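Local coordinates for lipocalin allergen (Canis lupus familiaris, PDB 4ODD), which probably binds small hydrophobic molecules inside a beta-barrel, as other lipocalins do, and is an allergen of dog dander, at residues P5-Q10 with I90-N95; F52-K57 with G79-G84. One frame throughout, in Å; residues are numbered along the deposited sequence.

Overall arrangement
The modelled chain begins at Pro-5, enters the short helix 6-10, then runs up and down through the antiparallel strands of the lipocalin barrel. Contact 2 closes first: strand 49-57 meets the turn after strand 77-80, with 21 residues between the segments, including strand 62-71. Contact 1 closes later, when the end of strand 84-92 comes back to helix 6-10 over 79 intervening residues. Contact 2 is therefore nested inside contact 1. Strands 77-80 and 84-92 are sheet neighbours and link the two sites. The centres lie about 21 Å apart, on opposite sides of the chain centre. Contact 1 ties the N-terminal helix to the barrel; contact 2 lies on the inner side of the wall.

Contact 1 (P5-Q10 with I90-N95); sequences PNVLTQ and IDMTPN
Directly after Met-92, which meets Val-7 and Gln-10 across the contact, Thr-93 OG1 accepts two backbone N-H groups. One comes from Asn-95 N at 2.9 Å from Thr-93 OG1, and this bond makes an ST turn. The other comes from Ala-96 N. Together they brace the turn between strands 84-92 and 96-104 of the lipocalin barrel. Helix 6-10, short and weakly bonded, is consistent with the N-terminal helix near the closed end of lipocalin barrels. Its axis passes 8.7 Å from that of strand 90-92, at 56° between their chain directions.

No hydrogen bond joins the two segments; the contact is made by side chains at the surface. Met-92 does most of the touching. The side chains of Val-7 and Met-92 run alongside, pointing opposite ways, and Val-7 CG2 lies against Met-92 CB at 3.2 Å. Met-92 CG is anti to its backbone N (chi1 -176°), and the chain bends only at its last torsion, chi3 70°. That bend turns the methyl group to Gln-10, whose side chain lies roughly perpendicular to Met-92. The Gln-10 amide turns off from the strand.

Asp-91 points away from the helix and forms a salt bridge with Lys-130 of helix 125-137. Asp-91 and Ile-90 face Ile-98 in a classic beta bulge. At the Gln-10 end, Met-92 CE reaches Gln-10 CB at 3.3 Å, with Met-92 SD behind it.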
loop_
_atom_site.group_PDB
_atom_site.type_symbol
_atom_site.label_atom_id
_atom_site.label_comp_id
_atom_site.label_asym_id
_atom_site.label_seq_id
_atom_site.Cartn_x
_atom_site.Cartn_y
_atom_site.Cartn_z
ATOM N N PRO A 5 -4.254 7.044 18.156
ATOM C CA PRO A 5 -4.843 5.981 17.317
ATOM C C PRO A 5 -3.926 4.747 17.228
ATOM O O PRO A 5 -2.969 4.731 16.450
ATOM C CB PRO A 5 -5.041 6.656 15.948
ATOM C CG PRO A 5 -4.083 7.823 15.949
ATOM C CD PRO A 5 -3.945 8.268 17.391
ATOM N N ASN A 6 -4.238 3.740 18.048
ATOM C CA ASN A 6 -3.387 2.570 18.280
ATOM C C ASN A 6 -2.578 2.142 17.067
ATOM O O ASN A 6 -1.349 2.037 17.122
ATOM C CB ASN A 6 -4.232 1.387 18.783
ATOM C CG ASN A 6 -4.071 1.134 20.281
ATOM O OD1 ASN A 6 -2.965 1.203 20.819
ATOM N ND2 ASN A 6 -5.179 0.834 20.958
ATOM N N VAL A 7 -3.287 1.899 15.973
ATOM C CA VAL A 7 -2.686 1.416 14.747
ATOM C C VAL A 7 -1.522 2.308 14.289
ATOM O O VAL A 7 -0.405 1.827 14.123
ATOM C CB VAL A 7 -3.770 1.213 13.637
ATOM C CG1 VAL A 7 -3.602 2.207 12.510
ATOM C CG2 VAL A 7 -3.768 -0.239 13.114
ATOM N N LEU A 8 -1.765 3.604 14.131
ATOM C CA LEU A 8 -0.753 4.519 13.602
ATOM C C LEU A 8 0.561 4.528 14.381
ATOM O O LEU A 8 1.621 4.844 13.824
ATOM C CB LEU A 8 -1.306 5.946 13.502
ATOM C CG LEU A 8 -2.239 6.269 12.329
ATOM C CD1 LEU A 8 -2.803 7.677 12.470
ATOM C CD2 LEU A 8 -1.544 6.097 10.970
ATOM N N THR A 9 0.515 4.185 15.660
ATOM C CA THR A 9 1.734 4.242 16.454
ATOM C C THR A 9 2.656 3.095 16.087
ATOM O O THR A 9 3.848 3.293 15.808
ATOM C CB THR A 9 1.446 4.153 17.963
ATOM O OG1 THR A 9 0.356 5.022 18.310
ATOM C CG2 THR A 9 2.690 4.542 18.755
ATOM N N GLN A 10 2.070 1.900 16.068
ATOM C CA GLN A 10 2.810 0.655 15.956
ATOM C C GLN A 10 3.288 0.308 14.551
ATOM O O GLN A 10 3.953 -0.706 14.368
ATOM C CB GLN A 10 1.951 -0.498 16.481
ATOM C CG GLN A 10 1.651 -0.422 17.965
ATOM C CD GLN A 10 2.921 -0.386 18.810
ATOM O OE1 GLN A 10 3.459 0.690 19.094
ATOM N NE2 GLN A 10 3.409 -1.563 19.212
ATOM N N ILE A 90 -6.435 0.191 7.179
ATOM C CA ILE A 90 -7.700 -0.435 7.530
ATOM C C ILE A 90 -7.553 -1.315 8.776
ATOM O O ILE A 90 -8.485 -1.445 9.567
ATOM C CB ILE A 90 -8.235 -1.309 6.374
ATOM C CG1 ILE A 90 -8.429 -0.476 5.101
ATOM C CG2 ILE A 90 -9.524 -1.982 6.778
ATOM C CD1 ILE A 90 -9.278 0.745 5.314
ATOM N N ASP A 91 -6.378 -1.913 8.953
ATOM C CA ASP A 91 -6.202 -2.931 9.988
ATOM C C ASP A 91 -4.729 -3.262 10.219
ATOM O O ASP A 91 -3.926 -3.246 9.290
ATOM C CB ASP A 91 -6.955 -4.204 9.576
ATOM C CG ASP A 91 -7.503 -4.970 10.765
ATOM O OD1 ASP A 91 -8.033 -4.330 11.699
ATOM O OD2 ASP A 91 -7.405 -6.213 10.761
ATOM N N MET A 92 -4.371 -3.564 11.461
ATOM C CA MET A 92 -3.009 -4.008 11.746
ATOM C C MET A 92 -2.923 -5.085 12.823
ATOM O O MET A 92 -3.471 -4.932 13.917
ATOM C CB MET A 92 -2.102 -2.841 12.138
ATOM C CG MET A 92 -0.649 -3.258 12.354
ATOM S SD MET A 92 0.334 -2.112 13.347
ATOM C CE MET A 92 -0.390 -2.329 14.979
ATOM N N THR A 93 -2.234 -6.174 12.484
ATOM C CA THR A 93 -1.775 -7.170 13.450
ATOM C C THR A 93 -0.273 -6.914 13.586
ATOM O O THR A 93 0.229 -5.956 13.000
ATOM C CB THR A 93 -2.092 -8.612 12.972
ATOM O OG1 THR A 93 -0.918 -9.234 12.434
ATOM C CG2 THR A 93 -3.193 -8.603 11.907
ATOM N N PRO A 94 0.457 -7.731 14.367
ATOM C CA PRO A 94 1.902 -7.456 14.455
ATOM C C PRO A 94 2.639 -8.037 13.251
ATOM O O PRO A 94 3.756 -7.622 12.913
ATOM C CB PRO A 94 2.329 -8.188 15.737
ATOM C CG PRO A 94 1.055 -8.674 16.383
ATOM C CD PRO A 94 0.058 -8.813 15.280
ATOM N N ASN A 95 1.985 -9.003 12.613
ATOM C CA ASN A 95 2.472 -9.631 11.397
ATOM C C ASN A 95 1.946 -8.953 10.119
ATOM O O ASN A 95 2.563 -9.047 9.064
ATOM C CB ASN A 95 2.086 -11.117 11.409
ATOM C CG ASN A 95 2.572 -11.863 10.180
ATOM O OD1 ASN A 95 3.741 -12.258 10.103
ATOM N ND2 ASN A 95 1.674 -12.069 9.213
#

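Contact 2 (F52-K57 with G79-G84); sequences FNFYVK and GEYNGG
Phe-54 and Tyr-81 form a T-shaped pair. The edge of Phe-54 points at the face of Tyr-81, with the planes at 88° and the ring centroids 5.3 Å apart. Phe-54 CZ comes closest, 3.7 Å from Tyr-81 CE1, above the outer part of the tyrosine ring and not its centre. A chi1 of 63° aims the CZ end of the Phe-54 ring at Tyr-81, which extends to meet it. Beside this pair, Val-56 CG1 lies 3.3 Å from Tyr-81 OH.

Phe-54 and Val-56 are alternate residues of strand 49-57, and both have CB pointing toward segment 79-84. They are buried inside the lipocalin barrel. Strand 62-71 lies between strands 49-57 and 77-80 in the sheet, so the side chains meet across the curve of the wall.

Tyr-81 is fixed at several points. Its OH is hydrogen-bonded to Pro-33 O, and its ring makes a second edge-to-face pair with Phe-34. Asn-82 CB lies over the face of Tyr-81 opposite Phe-54. Further out, Tyr-81 N donates to Gly-83 O at 2.9 Å within the turn. Asn-85 ND2 is hydrogen-bonded to both Tyr-81 O and Gly-79 O.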
loop_
_atom_site.group_PDB
_atom_site.type_symbol
_atom_site.label_atom_id
_atom_site.label_comp_id
_atom_site.label_asym_id
_atom_site.label_seq_id
_atom_site.Cartn_x
_atom_site.Cartn_y
_atom_site.Cartn_z
ATOM N N PHE A 52 6.730 6.620 3.299
ATOM C CA PHE A 52 6.636 5.284 2.715
ATOM C C PHE A 52 7.853 5.025 1.857
ATOM O O PHE A 52 8.161 5.799 0.943
ATOM C CB PHE A 52 5.373 5.133 1.862
ATOM C CG PHE A 52 4.112 5.369 2.625
ATOM C CD1 PHE A 52 3.405 4.313 3.158
ATOM C CD2 PHE A 52 3.650 6.666 2.847
ATOM C CE1 PHE A 52 2.245 4.549 3.879
ATOM C CE2 PHE A 52 2.493 6.900 3.568
ATOM C CZ PHE A 52 1.793 5.843 4.079
ATOM N N ASN A 53 8.551 3.941 2.164
ATOM C CA ASN A 53 9.715 3.564 1.399
ATOM C C ASN A 53 9.427 2.261 0.653
ATOM O O ASN A 53 9.003 1.261 1.260
ATOM C CB ASN A 53 10.913 3.434 2.325
ATOM C CG ASN A 53 12.147 2.961 1.606
ATOM O OD1 ASN A 53 12.611 1.822 1.805
ATOM N ND2 ASN A 53 12.691 3.825 0.747
ATOM N N PHE A 54 9.635 2.274 -0.664
ATOM C CA PHE A 54 9.246 1.130 -1.480
ATOM C C PHE A 54 9.877 1.161 -2.856
ATOM O O PHE A 54 10.401 2.182 -3.284
ATOM C CB PHE A 54 7.732 1.093 -1.625
ATOM C CG PHE A 54 7.168 2.291 -2.338
ATOM C CD1 PHE A 54 7.047 2.306 -3.725
ATOM C CD2 PHE A 54 6.738 3.400 -1.622
ATOM C CE1 PHE A 54 6.506 3.416 -4.381
ATOM C CE2 PHE A 54 6.213 4.507 -2.265
ATOM C CZ PHE A 54 6.090 4.522 -3.635
ATOM N N TYR A 55 9.812 0.032 -3.553
ATOM C CA TYR A 55 10.302 -0.045 -4.932
ATOM C C TYR A 55 9.154 -0.238 -5.921
ATOM O O TYR A 55 8.152 -0.890 -5.620
ATOM C CB TYR A 55 11.315 -1.187 -5.095
ATOM C CG TYR A 55 12.695 -0.909 -4.531
ATOM C CD1 TYR A 55 13.687 -0.328 -5.316
ATOM C CD2 TYR A 55 13.012 -1.246 -3.222
ATOM C CE1 TYR A 55 14.956 -0.077 -4.810
ATOM C CE2 TYR A 55 14.282 -0.999 -2.701
ATOM C CZ TYR A 55 15.246 -0.411 -3.502
ATOM O OH TYR A 55 16.503 -0.160 -2.989
ATOM N N VAL A 56 9.295 0.367 -7.091
ATOM C CA VAL A 56 8.467 0.034 -8.243
ATOM C C VAL A 56 9.394 -0.386 -9.366
ATOM O O VAL A 56 10.512 0.128 -9.480
ATOM C CB VAL A 56 7.643 1.240 -8.754
ATOM C CG1 VAL A 56 6.419 1.443 -7.910
ATOM C CG2 VAL A 56 8.506 2.501 -8.777
ATOM N N LYS A 57 8.936 -1.326 -10.187
ATOM C CA LYS A 57 9.679 -1.686 -11.388
ATOM C C LYS A 57 9.320 -0.660 -12.472
ATOM O O LYS A 57 8.164 -0.546 -12.868
ATOM C CB LYS A 57 9.377 -3.131 -11.841
ATOM C CG LYS A 57 9.866 -4.273 -10.902
ATOM C CD LYS A 57 9.457 -5.669 -11.465
ATOM C CE LYS A 57 9.404 -6.798 -10.414
ATOM N NZ LYS A 57 8.622 -8.008 -10.887
ATOM N N GLY A 79 -0.799 12.299 0.474
ATOM C CA GLY A 79 0.538 12.485 -0.040
ATOM C C GLY A 79 0.604 12.367 -1.545
ATOM O O GLY A 79 -0.247 11.711 -2.166
ATOM N N GLU A 80 1.618 13.000 -2.136
ATOM C CA GLU A 80 1.755 13.000 -3.582
ATOM C C GLU A 80 2.647 11.867 -4.039
ATOM O O GLU A 80 3.731 11.652 -3.517
ATOM C CB GLU A 80 2.283 14.342 -4.080
ATOM C CG GLU A 80 2.014 14.616 -5.554
ATOM C CD GLU A 80 0.551 14.995 -5.843
ATOM O OE1 GLU A 80 0.133 14.935 -7.035
ATOM O OE2 GLU A 80 -0.174 15.352 -4.874
ATOM N N TYR A 81 2.156 11.126 -5.016
ATOM C CA TYR A 81 2.923 10.099 -5.697
ATOM C C TYR A 81 2.027 9.675 -6.838
ATOM O O TYR A 81 0.938 9.143 -6.610
ATOM C CB TYR A 81 3.223 8.902 -4.790
ATOM C CG TYR A 81 3.618 7.670 -5.567
ATOM C CD1 TYR A 81 4.921 7.513 -6.040
ATOM C CD2 TYR A 81 2.688 6.672 -5.852
ATOM C CE1 TYR A 81 5.303 6.387 -6.770
ATOM C CE2 TYR A 81 3.043 5.537 -6.598
ATOM C CZ TYR A 81 4.360 5.390 -7.057
ATOM O OH TYR A 81 4.730 4.264 -7.809
ATOM N N ASN A 82 2.463 9.938 -8.063
ATOM C CA ASN A 82 1.639 9.645 -9.223
ATOM C C ASN A 82 0.265 10.278 -9.046
ATOM O O ASN A 82 -0.751 9.646 -9.312
ATOM C CB ASN A 82 1.489 8.139 -9.369
ATOM C CG ASN A 82 1.755 7.648 -10.789
ATOM O OD1 ASN A 82 2.896 7.650 -11.249
ATOM N ND2 ASN A 82 0.706 7.186 -11.469
ATOM N N GLY A 83 0.232 11.523 -8.583
ATOM C CA GLY A 83 -1.025 12.203 -8.336
ATOM C C GLY A 83 -1.296 12.338 -6.858
ATOM O O GLY A 83 -0.392 12.139 -6.043
ATOM N N GLY A 84 -2.539 12.674 -6.513
ATOM C CA GLY A 84 -2.953 12.822 -5.129
ATOM C C GLY A 84 -3.395 11.492 -4.563
ATOM O O GLY A 84 -3.999 10.673 -5.257
#